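Uncharacterized N-acetyltransferase D2E76_00625 (Mycobacteroides abscessus, PDB 6YCA) binds acetyl coenzyme A and probably transfers its acetyl group as a GCN5-related N-acetyltransferase of the Eis family, though it cannot modify aminoglycosides. Local coordinates at residues Tyr262-Leu270 / Arg283-Val293; His358-Val366 / Leu387-Ile396. All coordinates share one frame; numbering follows the deposited sequence.

Contact 1 of 2, residues Tyr262-Leu270 / Arg283-Val293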
ATOM      1  N   TYR A 262      16.081  12.578  31.530  1.00 21.14           N
ATOM      2  CA  TYR A 262      15.891  12.271  30.115  1.00 18.47           C
ATOM      3  C   TYR A 262      16.338  10.849  29.799  1.00 19.47           C
ATOM      4  O   TYR A 262      15.592  10.071  29.191  1.00 18.18           O
ATOM      5  CB  TYR A 262      16.659  13.275  29.253  1.00 18.52           C
ATOM      6  CG  TYR A 262      16.607  12.979  27.769  1.00 17.91           C
ATOM      7  CD1 TYR A 262      15.493  13.328  27.014  1.00 17.19           C
ATOM      8  CD2 TYR A 262      17.664  12.348  27.120  1.00 20.21           C
ATOM      9  CE1 TYR A 262      15.432  13.066  25.655  1.00 17.12           C
ATOM     10  CE2 TYR A 262      17.613  12.076  25.760  1.00 22.21           C
ATOM     11  CZ  TYR A 262      16.491  12.437  25.033  1.00 20.00           C
ATOM     12  OH  TYR A 262      16.423  12.171  23.682  1.00 17.68           O
ATOM     13  N   ARG A 263      17.556  10.486  30.215  1.00 21.23           N
ATOM     14  CA  ARG A 263      18.066   9.151  29.918  1.00 19.47           C
ATOM     15  C   ARG A 263      17.276   8.074  30.649  1.00 19.64           C
ATOM     16  O   ARG A 263      16.976   7.022  30.072  1.00 24.60           O
ATOM     17  CB  ARG A 263      19.561   9.064  30.228  1.00 20.49           C
ATOM     18  CG  ARG A 263      20.434   9.911  29.312  1.00 21.67           C
ATOM     19  CD  ARG A 263      21.902   9.686  29.604  1.00 23.05           C
ATOM     20  NE  ARG A 263      22.240  10.145  30.946  1.00 31.03           N
ATOM     21  CZ  ARG A 263      22.770  11.335  31.222  1.00 40.78           C
ATOM     22  NH1 ARG A 263      23.035  12.189  30.242  1.00 40.61           N
ATOM     23  NH2 ARG A 263      23.043  11.669  32.478  1.00 45.18           N
ATOM     24  N   ALA A 264      16.915   8.322  31.913  1.00 19.83           N
ATOM     25  CA  ALA A 264      16.155   7.327  32.661  1.00 19.96           C
ATOM     26  C   ALA A 264      14.786   7.098  32.034  1.00 20.80           C
ATOM     27  O   ALA A 264      14.354   5.950  31.873  1.00 24.69           O
ATOM     28  CB  ALA A 264      16.016   7.759  34.118  1.00 20.65           C
ATOM     29  N   LEU A 265      14.100   8.177  31.643  1.00 21.31           N
ATOM     30  CA  LEU A 265      12.780   8.037  31.034  1.00 20.95           C
ATOM     31  C   LEU A 265      12.857   7.366  29.671  1.00 19.70           C
ATOM     32  O   LEU A 265      12.052   6.481  29.367  1.00 21.26           O
ATOM     33  CB  LEU A 265      12.089   9.394  30.940  1.00 21.36           C
ATOM     34  CG  LEU A 265      11.639   9.952  32.285  1.00 18.22           C
ATOM     35  CD1 LEU A 265      11.132  11.369  32.124  1.00 18.03           C
ATOM     36  CD2 LEU A 265      10.569   9.053  32.868  1.00 18.44           C
ATOM     37  N   VAL A 266      13.803   7.786  28.829  1.00 21.47           N
ATOM     38  CA  VAL A 266      13.985   7.132  27.534  1.00 22.56           C
ATOM     39  C   VAL A 266      14.416   5.682  27.721  1.00 23.42           C
ATOM     40  O   VAL A 266      13.931   4.778  27.026  1.00 20.19           O
ATOM     41  CB  VAL A 266      14.990   7.921  26.675  1.00 19.53           C
ATOM     42  CG1 VAL A 266      15.391   7.117  25.451  1.00 19.87           C
ATOM     43  CG2 VAL A 266      14.392   9.253  26.266  1.00 16.70           C
ATOM     44  N   GLY A 267      15.326   5.439  28.669  1.00 23.10           N
ATOM     45  CA  GLY A 267      15.749   4.079  28.950  1.00 22.33           C
ATOM     46  C   GLY A 267      14.620   3.180  29.407  1.00 20.59           C
ATOM     47  O   GLY A 267      14.599   1.992  29.079  1.00 27.13           O
ATOM     48  N   HIS A 268      13.657   3.733  30.150  1.00 18.73           N
ATOM     49  CA  HIS A 268      12.491   2.950  30.539  1.00 18.87           C
ATOM     50  C   HIS A 268      11.753   2.433  29.314  1.00 21.27           C
ATOM     51  O   HIS A 268      11.341   1.267  29.272  1.00 22.95           O
ATOM     52  CB  HIS A 268      11.541   3.799  31.385  1.00 18.81           C
ATOM     53  CG  HIS A 268      10.182   3.191  31.543  1.00 18.96           C
ATOM     54  ND1 HIS A 268       9.893   2.248  32.507  1.00 21.25           N
ATOM     55  CD2 HIS A 268       9.041   3.365  30.834  1.00 18.64           C
ATOM     56  CE1 HIS A 268       8.629   1.882  32.396  1.00 19.78           C
ATOM     57  NE2 HIS A 268       8.091   2.542  31.385  1.00 19.19           N
ATOM     58  N   LEU A 269      11.583   3.291  28.305  1.00 24.98           N
ATOM     59  CA  LEU A 269      10.909   2.892  27.075  1.00 21.58           C
ATOM     60  C   LEU A 269      11.715   1.843  26.321  1.00 22.69           C
ATOM     61  O   LEU A 269      11.151   0.867  25.814  1.00 28.07           O
ATOM     62  CB  LEU A 269      10.671   4.127  26.205  1.00 17.14           C
ATOM     63  CG  LEU A 269       9.741   5.186  26.806  1.00 16.92           C
ATOM     64  CD1 LEU A 269       9.732   6.446  25.961  1.00 19.54           C
ATOM     65  CD2 LEU A 269       8.327   4.631  26.931  1.00 17.18           C
ATOM     66  N   LEU A 270      13.035   2.015  26.246  1.00 20.61           N
ATOM     67  CA  LEU A 270      13.851   1.062  25.507  1.00 21.90           C
ATOM     68  C   LEU A 270      13.859  -0.316  26.151  1.00 21.23           C
ATOM     69  O   LEU A 270      14.100  -1.307  25.456  1.00 26.64           O
ATOM     70  CB  LEU A 270      15.286   1.577  25.385  1.00 23.76           C
ATOM     71  CG  LEU A 270      15.476   2.952  24.740  1.00 21.02           C
ATOM     72  CD1 LEU A 270      16.945   3.328  24.739  1.00 19.26           C
ATOM     73  CD2 LEU A 270      14.913   2.974  23.327  1.00 17.87           C
ATOM     74  N   ARG A 283       8.712  15.983  19.354  1.00 22.42           N
ATOM     75  CA  ARG A 283       9.951  16.080  20.109  1.00 22.28           C
ATOM     76  C   ARG A 283      10.845  17.130  19.467  1.00 18.50           C
ATOM     77  O   ARG A 283      10.597  17.558  18.333  1.00 19.31           O
ATOM     78  CB  ARG A 283      10.673  14.725  20.118  1.00 26.63           C
ATOM     79  CG  ARG A 283       9.971  13.647  20.926  1.00 27.69           C
ATOM     80  CD  ARG A 283       9.854  14.040  22.384  1.00 24.20           C
ATOM     81  NE  ARG A 283      11.149  14.347  22.978  1.00 24.11           N
ATOM     82  CZ  ARG A 283      11.296  14.986  24.132  1.00 27.75           C
ATOM     83  NH1 ARG A 283      10.225  15.379  24.807  1.00 32.68           N
ATOM     84  NH2 ARG A 283      12.508  15.236  24.611  1.00 26.75           N
ATOM     85  N   PRO A 284      11.871  17.600  20.179  1.00 15.34           N
ATOM     86  CA  PRO A 284      12.805  18.559  19.576  1.00 15.66           C
ATOM     87  C   PRO A 284      13.504  17.977  18.355  1.00 15.75           C
ATOM     88  O   PRO A 284      13.770  16.776  18.276  1.00 15.69           O
ATOM     89  CB  PRO A 284      13.812  18.824  20.701  1.00 16.03           C
ATOM     90  CG  PRO A 284      13.081  18.512  21.945  1.00 15.89           C
ATOM     91  CD  PRO A 284      12.145  17.393  21.611  1.00 15.46           C
ATOM     92  N   ILE A 285      13.802  18.853  17.390  1.00 16.02           N
ATOM     93  CA  ILE A 285      14.481  18.407  16.176  1.00 16.27           C
ATOM     94  C   ILE A 285      15.923  17.994  16.443  1.00 17.68           C
ATOM     95  O   ILE A 285      16.537  17.331  15.600  1.00 26.39           O
ATOM     96  CB  ILE A 285      14.387  19.442  15.034  1.00 16.56           C
ATOM     97  CG1 ILE A 285      15.193  20.694  15.362  1.00 17.04           C
ATOM     98  CG2 ILE A 285      12.943  19.809  14.751  1.00 16.27           C
ATOM     99  CD1 ILE A 285      15.241  21.684  14.233  1.00 17.47           C
ATOM    100  N   ASP A 286      16.490  18.369  17.591  1.00 16.93           N
ATOM    101  CA  ASP A 286      17.840  17.966  17.966  1.00 17.53           C
ATOM    102  C   ASP A 286      17.845  17.039  19.177  1.00 23.71           C
ATOM    103  O   ASP A 286      18.824  16.995  19.927  1.00 26.80           O
ATOM    104  CB  ASP A 286      18.730  19.184  18.213  1.00 18.26           C
ATOM    105  CG  ASP A 286      18.265  20.027  19.397  1.00 22.04           C
ATOM    106  OD1 ASP A 286      17.133  19.828  19.894  1.00 22.55           O
ATOM    107  OD2 ASP A 286      19.040  20.903  19.831  1.00 22.28           O
ATOM    108  N   ASP A 287      16.768  16.282  19.360  1.00 16.75           N
ATOM    109  CA  ASP A 287      16.687  15.348  20.470  1.00 19.50           C
ATOM    110  C   ASP A 287      17.813  14.329  20.348  1.00 23.53           C
ATOM    111  O   ASP A 287      17.955  13.694  19.295  1.00 34.55           O
ATOM    112  CB  ASP A 287      15.340  14.629  20.432  1.00 22.64           C
ATOM    113  CG  ASP A 287      14.837  14.251  21.813  1.00 34.48           C
ATOM    114  OD1 ASP A 287      15.483  14.629  22.814  1.00 39.58           O
ATOM    115  OD2 ASP A 287      13.783  13.582  21.897  1.00 38.64           O
ATOM    116  N   PRO A 288      18.642  14.164  21.369  1.00 19.92           N
ATOM    117  CA  PRO A 288      19.805  13.276  21.234  1.00 18.57           C
ATOM    118  C   PRO A 288      19.484  11.788  21.295  1.00 18.11           C
ATOM    119  O   PRO A 288      20.302  11.013  21.796  1.00 20.95           O
ATOM    120  CB  PRO A 288      20.703  13.701  22.403  1.00 23.87           C
ATOM    121  CG  PRO A 288      19.757  14.235  23.423  1.00 24.84           C
ATOM    122  CD  PRO A 288      18.645  14.895  22.647  1.00 17.86           C
ATOM    123  N   LEU A 289      18.312  11.374  20.803  1.00 17.42           N
ATOM    124  CA  LEU A 289      18.006   9.945  20.718  1.00 17.38           C
ATOM    125  C   LEU A 289      19.038   9.150  19.927  1.00 24.94           C
ATOM    126  O   LEU A 289      19.467   8.087  20.411  1.00 30.19           O
ATOM    127  CB  LEU A 289      16.581   9.709  20.202  1.00 16.74           C
ATOM    128  CG  LEU A 289      15.407  10.006  21.132  1.00 24.72           C
ATOM    129  CD1 LEU A 289      14.090   9.860  20.389  1.00 27.92           C
ATOM    130  CD2 LEU A 289      15.445   9.061  22.310  1.00 29.56           C
ATOM    131  N   PRO A 290      19.474   9.573  18.736  1.00 22.30           N
ATOM    132  CA  PRO A 290      20.479   8.777  18.015  1.00 23.27           C
ATOM    133  C   PRO A 290      21.764   8.564  18.790  1.00 24.25           C
ATOM    134  O   PRO A 290      22.466   7.578  18.537  1.00 26.12           O
ATOM    135  CB  PRO A 290      20.733   9.601  16.745  1.00 22.76           C
ATOM    136  CG  PRO A 290      19.501  10.391  16.559  1.00 20.54           C
ATOM    137  CD  PRO A 290      19.022  10.726  17.937  1.00 17.94           C
ATOM    138  N   HIS A 291      22.084   9.433  19.741  1.00 20.00           N
ATOM    139  CA  HIS A 291      23.324   9.324  20.494  1.00 36.38           C
ATOM    140  C   HIS A 291      23.205   8.454  21.738  1.00 34.84           C
ATOM    141  O   HIS A 291      24.210   8.232  22.422  1.00 33.07           O
ATOM    142  CB  HIS A 291      23.845  10.716  20.847  1.00 32.88           C
ATOM    143  CG  HIS A 291      24.173  11.555  19.652  1.00 31.56           C
ATOM    144  ND1 HIS A 291      25.304  11.353  18.887  1.00 31.69           N
ATOM    145  CD2 HIS A 291      23.525  12.606  19.096  1.00 28.83           C
ATOM    146  CE1 HIS A 291      25.335  12.240  17.910  1.00 31.60           C
ATOM    147  NE2 HIS A 291      24.268  13.012  18.014  1.00 32.32           N
ATOM    148  N   LEU A 292      22.007   7.964  22.052  1.00 35.52           N
ATOM    149  CA  LEU A 292      21.819   7.103  23.212  1.00 32.58           C
ATOM    150  C   LEU A 292      22.046   5.629  22.913  1.00 31.68           C
ATOM    151  O   LEU A 292      22.244   4.848  23.849  1.00 37.83           O
ATOM    152  CB  LEU A 292      20.396   7.266  23.750  1.00 25.45           C
ATOM    153  CG  LEU A 292      20.130   8.522  24.568  1.00 26.46           C
ATOM    154  CD1 LEU A 292      18.664   8.613  24.929  1.00 27.20           C
ATOM    155  CD2 LEU A 292      20.981   8.508  25.815  1.00 31.48           C
ATOM    156  N   VAL A 293      22.039   5.231  21.645  1.00 25.92           N
ATOM    157  CA  VAL A 293      22.042   3.823  21.274  1.00 27.03           C
ATOM    158  C   VAL A 293      23.269   3.513  20.431  1.00 30.85           C
ATOM    159  O   VAL A 293      23.789   4.372  19.710  1.00 38.18           O
ATOM    160  CB  VAL A 293      20.748   3.425  20.531  1.00 31.77           C
ATOM    161  CG1 VAL A 293      19.560   3.410  21.494  1.00 28.50           C
ATOM    162  CG2 VAL A 293      20.492   4.380  19.375  1.00 19.97           C
TER

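Contact 2 of 2, residues His358-Val366 / Leu387-Ile396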
ATOM      1  N   HIS A 358      22.782  54.667  14.821  1.00 57.37           N
ATOM      2  CA  HIS A 358      23.978  54.295  14.076  1.00 60.51           C
ATOM      3  C   HIS A 358      23.580  53.520  12.825  1.00 57.13           C
ATOM      4  O   HIS A 358      22.505  52.915  12.758  1.00 52.36           O
ATOM      5  CB  HIS A 358      24.897  53.413  14.926  1.00 63.35           C
ATOM      6  CG  HIS A 358      25.358  54.052  16.201  1.00 69.68           C
ATOM      7  ND1 HIS A 358      25.994  53.340  17.196  1.00 70.10           N
ATOM      8  CD2 HIS A 358      25.274  55.328  16.648  1.00 72.15           C
ATOM      9  CE1 HIS A 358      26.281  54.149  18.201  1.00 71.33           C
ATOM     10  NE2 HIS A 358      25.855  55.361  17.894  1.00 72.77           N
ATOM     11  N   THR A 359      24.442  53.564  11.818  1.00 57.35           N
ATOM     12  CA  THR A 359      24.167  52.824  10.598  1.00 59.39           C
ATOM     13  C   THR A 359      24.046  51.344  10.946  1.00 59.08           C
ATOM     14  O   THR A 359      24.893  50.815  11.681  1.00 62.54           O
ATOM     15  CB  THR A 359      25.307  53.033   9.604  1.00 65.73           C
ATOM     16  OG1 THR A 359      25.492  54.436   9.378  1.00 70.40           O
ATOM     17  CG2 THR A 359      24.998  52.347   8.277  1.00 65.24           C
ATOM     18  N   PRO A 360      23.014  50.655  10.471  1.00 52.45           N
ATOM     19  CA  PRO A 360      22.793  49.271  10.898  1.00 47.06           C
ATOM     20  C   PRO A 360      23.770  48.308  10.245  1.00 47.39           C
ATOM     21  O   PRO A 360      24.312  48.551   9.165  1.00 53.41           O
ATOM     22  CB  PRO A 360      21.362  48.987  10.437  1.00 44.15           C
ATOM     23  CG  PRO A 360      21.181  49.882   9.260  1.00 44.86           C
ATOM     24  CD  PRO A 360      21.950  51.132   9.570  1.00 47.30           C
ATOM     25  N   ASP A 361      23.987  47.191  10.932  1.00 44.06           N
ATOM     26  CA  ASP A 361      24.745  46.080  10.375  1.00 44.25           C
ATOM     27  C   ASP A 361      23.859  45.084   9.644  1.00 44.25           C
ATOM     28  O   ASP A 361      24.350  44.355   8.776  1.00 45.75           O
ATOM     29  CB  ASP A 361      25.500  45.341  11.485  1.00 43.87           C
ATOM     30  CG  ASP A 361      26.607  46.175  12.092  1.00 50.39           C
ATOM     31  OD1 ASP A 361      27.351  46.825  11.325  1.00 53.36           O
ATOM     32  OD2 ASP A 361      26.729  46.186  13.336  1.00 52.76           O
ATOM     33  N   ILE A 362      22.575  45.026   9.988  1.00 44.56           N
ATOM     34  CA  ILE A 362      21.665  44.023   9.441  1.00 42.83           C
ATOM     35  C   ILE A 362      20.275  44.635   9.316  1.00 43.65           C
ATOM     36  O   ILE A 362      19.835  45.388  10.188  1.00 44.05           O
ATOM     37  CB  ILE A 362      21.657  42.773  10.348  1.00 40.91           C
ATOM     38  CG1 ILE A 362      22.888  41.916  10.080  1.00 36.32           C
ATOM     39  CG2 ILE A 362      20.396  41.950  10.150  1.00 43.24           C
ATOM     40  CD1 ILE A 362      22.994  40.759  10.992  1.00 35.50           C
ATOM     41  N   SER A 363      19.585  44.313   8.222  1.00 35.87           N
ATOM     42  CA  SER A 363      18.202  44.722   8.007  1.00 37.28           C
ATOM     43  C   SER A 363      17.358  43.469   7.833  1.00 33.53           C
ATOM     44  O   SER A 363      17.736  42.563   7.086  1.00 33.09           O
ATOM     45  CB  SER A 363      18.065  45.620   6.773  1.00 43.93           C
ATOM     46  OG  SER A 363      18.640  46.900   6.989  1.00 51.60           O
ATOM     47  N   VAL A 364      16.238  43.401   8.552  1.00 33.29           N
ATOM     48  CA  VAL A 364      15.377  42.225   8.524  1.00 31.02           C
ATOM     49  C   VAL A 364      13.975  42.678   8.906  1.00 38.76           C
ATOM     50  O   VAL A 364      13.805  43.629   9.674  1.00 46.20           O
ATOM     51  CB  VAL A 364      15.939  41.140   9.480  1.00 30.08           C
ATOM     52  CG1 VAL A 364      16.559  41.786  10.705  1.00 30.81           C
ATOM     53  CG2 VAL A 364      14.900  40.122   9.867  1.00 33.07           C
ATOM     54  N   ASP A 365      12.964  41.998   8.366  1.00 39.74           N
ATOM     55  CA  ASP A 365      11.590  42.241   8.787  1.00 39.65           C
ATOM     56  C   ASP A 365      11.275  41.482  10.074  1.00 32.32           C
ATOM     57  O   ASP A 365      11.917  40.485  10.411  1.00 27.64           O
ATOM     58  CB  ASP A 365      10.599  41.871   7.678  1.00 47.59           C
ATOM     59  CG  ASP A 365      10.597  40.385   7.361  1.00 52.39           C
ATOM     60  OD1 ASP A 365      11.641  39.730   7.559  1.00 55.04           O
ATOM     61  OD2 ASP A 365       9.558  39.879   6.891  1.00 53.09           O
ATOM     62  N   VAL A 366      10.246  41.958  10.782  1.00 33.43           N
ATOM     63  CA  VAL A 366       9.947  41.441  12.117  1.00 32.64           C
ATOM     64  C   VAL A 366       9.612  39.954  12.088  1.00 34.76           C
ATOM     65  O   VAL A 366       9.857  39.236  13.067  1.00 36.33           O
ATOM     66  CB  VAL A 366       8.855  42.291  12.801  1.00 32.10           C
ATOM     67  CG1 VAL A 366       7.514  42.116  12.104  1.00 30.51           C
ATOM     68  CG2 VAL A 366       8.752  41.946  14.284  1.00 32.40           C
ATOM     69  N   LEU A 387      16.056  36.835   3.143  1.00 32.50           N
ATOM     70  CA  LEU A 387      15.258  37.534   4.138  1.00 28.59           C
ATOM     71  C   LEU A 387      16.097  38.409   5.050  1.00 31.12           C
ATOM     72  O   LEU A 387      15.545  39.034   5.960  1.00 36.05           O
ATOM     73  CB  LEU A 387      14.433  36.545   4.974  1.00 27.13           C
ATOM     74  CG  LEU A 387      13.367  35.736   4.235  1.00 26.55           C
ATOM     75  CD1 LEU A 387      12.799  34.648   5.119  1.00 25.25           C
ATOM     76  CD2 LEU A 387      12.260  36.649   3.744  1.00 27.10           C
ATOM     77  N   VAL A 388      17.410  38.471   4.833  1.00 32.36           N
ATOM     78  CA  VAL A 388      18.314  39.275   5.650  1.00 33.94           C
ATOM     79  C   VAL A 388      19.286  40.004   4.731  1.00 32.64           C
ATOM     80  O   VAL A 388      19.850  39.403   3.811  1.00 32.95           O
ATOM     81  CB  VAL A 388      19.084  38.422   6.681  1.00 31.23           C
ATOM     82  CG1 VAL A 388      20.049  39.287   7.474  1.00 32.92           C
ATOM     83  CG2 VAL A 388      18.120  37.721   7.621  1.00 29.28           C
ATOM     84  N   SER A 389      19.469  41.297   4.976  1.00 34.33           N
ATOM     85  CA  SER A 389      20.390  42.138   4.227  1.00 36.01           C
ATOM     86  C   SER A 389      21.523  42.568   5.150  1.00 40.59           C
ATOM     87  O   SER A 389      21.270  43.133   6.221  1.00 42.84           O
ATOM     88  CB  SER A 389      19.654  43.374   3.709  1.00 36.44           C
ATOM     89  OG  SER A 389      20.555  44.297   3.124  1.00 40.54           O
ATOM     90  N   ALA A 390      22.764  42.303   4.741  1.00 39.60           N
ATOM     91  CA  ALA A 390      23.922  42.652   5.553  1.00 39.26           C
ATOM     92  C   ALA A 390      24.600  43.885   4.968  1.00 46.17           C
ATOM     93  O   ALA A 390      24.674  44.044   3.747  1.00 54.88           O
ATOM     94  CB  ALA A 390      24.905  41.484   5.629  1.00 38.69           C
ATOM     95  N   GLN A 391      25.068  44.778   5.848  1.00 48.82           N
ATOM     96  CA  GLN A 391      25.714  46.020   5.437  1.00 53.81           C
ATOM     97  C   GLN A 391      27.218  46.058   5.649  1.00 61.61           C
ATOM     98  O   GLN A 391      27.867  46.967   5.126  1.00 65.75           O
ATOM     99  CB  GLN A 391      25.106  47.218   6.188  1.00 54.24           C
ATOM    100  CG  GLN A 391      23.777  47.706   5.650  1.00 60.23           C
ATOM    101  CD  GLN A 391      22.628  46.782   6.017  1.00 73.73           C
ATOM    102  OE1 GLN A 391      22.784  45.875   6.839  1.00 95.63           O
ATOM    103  NE2 GLN A 391      21.471  47.003   5.410  1.00 62.24           N
ATOM    104  N   SER A 392      27.780  45.123   6.405  1.00 63.37           N
ATOM    105  CA  SER A 392      29.200  45.126   6.706  1.00 61.98           C
ATOM    106  C   SER A 392      29.800  43.743   6.514  1.00 59.49           C
ATOM    107  O   SER A 392      29.126  42.729   6.727  1.00 55.68           O
ATOM    108  CB  SER A 392      29.422  45.535   8.170  1.00 58.58           C
ATOM    109  OG  SER A 392      28.776  46.756   8.474  1.00 56.39           O
ATOM    110  N   PRO A 393      31.069  43.676   6.114  1.00 61.17           N
ATOM    111  CA  PRO A 393      31.751  42.377   6.006  1.00 64.14           C
ATOM    112  C   PRO A 393      31.827  41.713   7.372  1.00 67.00           C
ATOM    113  O   PRO A 393      32.345  42.288   8.332  1.00 69.07           O
ATOM    114  CB  PRO A 393      33.143  42.757   5.484  1.00 62.75           C
ATOM    115  CG  PRO A 393      33.308  44.208   5.845  1.00 59.44           C
ATOM    116  CD  PRO A 393      31.945  44.802   5.747  1.00 58.83           C
ATOM    117  N   GLY A 394      31.297  40.495   7.458  1.00 66.31           N
ATOM    118  CA  GLY A 394      31.310  39.768   8.709  1.00 60.33           C
ATOM    119  C   GLY A 394      30.151  40.079   9.629  1.00 51.68           C
ATOM    120  O   GLY A 394      30.075  39.499  10.719  1.00 49.03           O
ATOM    121  N   ALA A 395      29.264  40.996   9.233  1.00 47.91           N
ATOM    122  CA  ALA A 395      28.109  41.337  10.058  1.00 43.79           C
ATOM    123  C   ALA A 395      27.224  40.123  10.303  1.00 42.92           C
ATOM    124  O   ALA A 395      26.680  39.955  11.401  1.00 43.65           O
ATOM    125  CB  ALA A 395      27.311  42.464   9.399  1.00 42.52           C
ATOM    126  N   ILE A 396      27.060  39.271   9.289  1.00 43.03           N
ATOM    127  CA  ILE A 396      26.255  38.063   9.453  1.00 36.04           C
ATOM    128  C   ILE A 396      26.896  37.116  10.461  1.00 35.80           C
ATOM    129  O   ILE A 396      26.217  36.572  11.339  1.00 34.42           O
ATOM    130  CB  ILE A 396      26.009  37.378   8.098  1.00 35.72           C
ATOM    131  CG1 ILE A 396      25.126  38.250   7.198  1.00 35.50           C
ATOM    132  CG2 ILE A 396      25.395  35.997   8.319  1.00 34.16           C
ATOM    133  CD1 ILE A 396      23.715  38.452   7.706  1.00 34.06           C
TER

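Contact 1 of 2, residues Tyr262-Leu270 / Arg283-Val293
Tyr262 reaches from helix 259-270 into the turns that follow strand 277-284, where its phenol meets Asp287 and its OH is approached by Pro288 CD and Leu289 CG. With CG anti to the backbone N (chi1 176°), the ring projects off the helix toward the loop, and OH makes a weak hydrogen bond to Asp287 OD1 at 2.8 Å. The other oxygen of that carboxylate, OD2, takes a salt bridge from Arg283 NE at 2.9 Å. Arg283 NH2 comes to the edge of the tyrosine ring, 3.8 Å from CE1.

The dense part lies beside this polar group. Leu292 CD1 touches both Tyr262 CE2 (3.7 Å) and Val266 CG1 (3.6 Å), and Leu289 CD2 meets the same Val266 CG1 at 3.7 Å. Packing thins toward the C-terminal end of the helix, where Leu270 CD1 only just touches Val293 CG1 at 4.2 Å. On the partly exposed flank, Arg263 lays its aliphatic CG across Leu292 CD2, 3.8 Å away, while its NH1 hydrogen-bonds Arg384 O of the second subunit.

The contact thus ties the helix of a GNAT beta-alpha-beta unit to the chain leaving its second strand. One buried carboxylate is shared between a phenol and a guanidinium, and the nearby arginine would be expected to favour its ionised form.

Contact 2 of 2, residues His358-Val366 / Leu387-Ile396
Ser363 and Ser389 face each other as an antiparallel hydrogen-bonded pair, joining strand 362-365 to strand 388-390. Ser363 N donates to Ser389 O at 2.9 Å and Ser389 N returns a bond to Ser363 O at 3.0 Å. The short strand axes run at 167° to one another. Just before strand 362-365 and just after strand 388-390, Gln391 N donates to Asp361 O at 3.0 Å.

Ile362 fills the opposite face from these serines. Its CB lies 4.2 Å from Ser389 O. CG2, anti to the backbone N, reaches diagonally across to Val388 CG1 at 3.8 Å. The other branch leaves through CG1 and, extended at chi2 (175°), carries CD1 away from the strands to the first turn of helix 395-403. There CD1 meets Ala395 O at 3.8 Å and, at about a right angle between the side chains, Ile396 CD1 at 4.1 Å. One side chain therefore bridges strand and helix start.

Asp361 lies at the N-terminal side of strand 362-365, where Ser392 OG donates to its OD1 at 3.2 Å on the anti side of the carboxylate, while OD2 accepts Val331 N, and the CB of Ala395 packs against its CB.

Within the sterol carrier protein-like domain, strand 388-390 is the outermost of its sheet in this chain, and strand 362-365 is flanked on its other side by strand 330-335. Helix 379-384 lies against the Ile362 face, with Leu382 touching Val388 and Trp379 touching Val364. At the far end, Asp365, at the N-cap of helix 366-373, makes a weak hydrogen bond to Ala368 N and a salt bridge with Arg144.

Overall arrangement
Contact 1 closes before contact 2 opens along the chain, and they fall in different family regions: 262-270/283-293 in the second GNAT region, 358-366/387-396 in the C-terminal sterol carrier protein-like region. Their centres are 38 Å apart and their nearest atoms about 16 Å, and they share no helix, strand or sheet. Strand 299-312, helix 315-321 and three strands of the C-terminal sheet come between them. Both nevertheless reach the second subunit: contact 1 meets Arg384 there, on the helix 379-384 that flanks contact 2 within each chain, and Leu387 of contact 2 packs on its Leu167. Both contacts therefore lie beside this interface, each inside its own part of the fold.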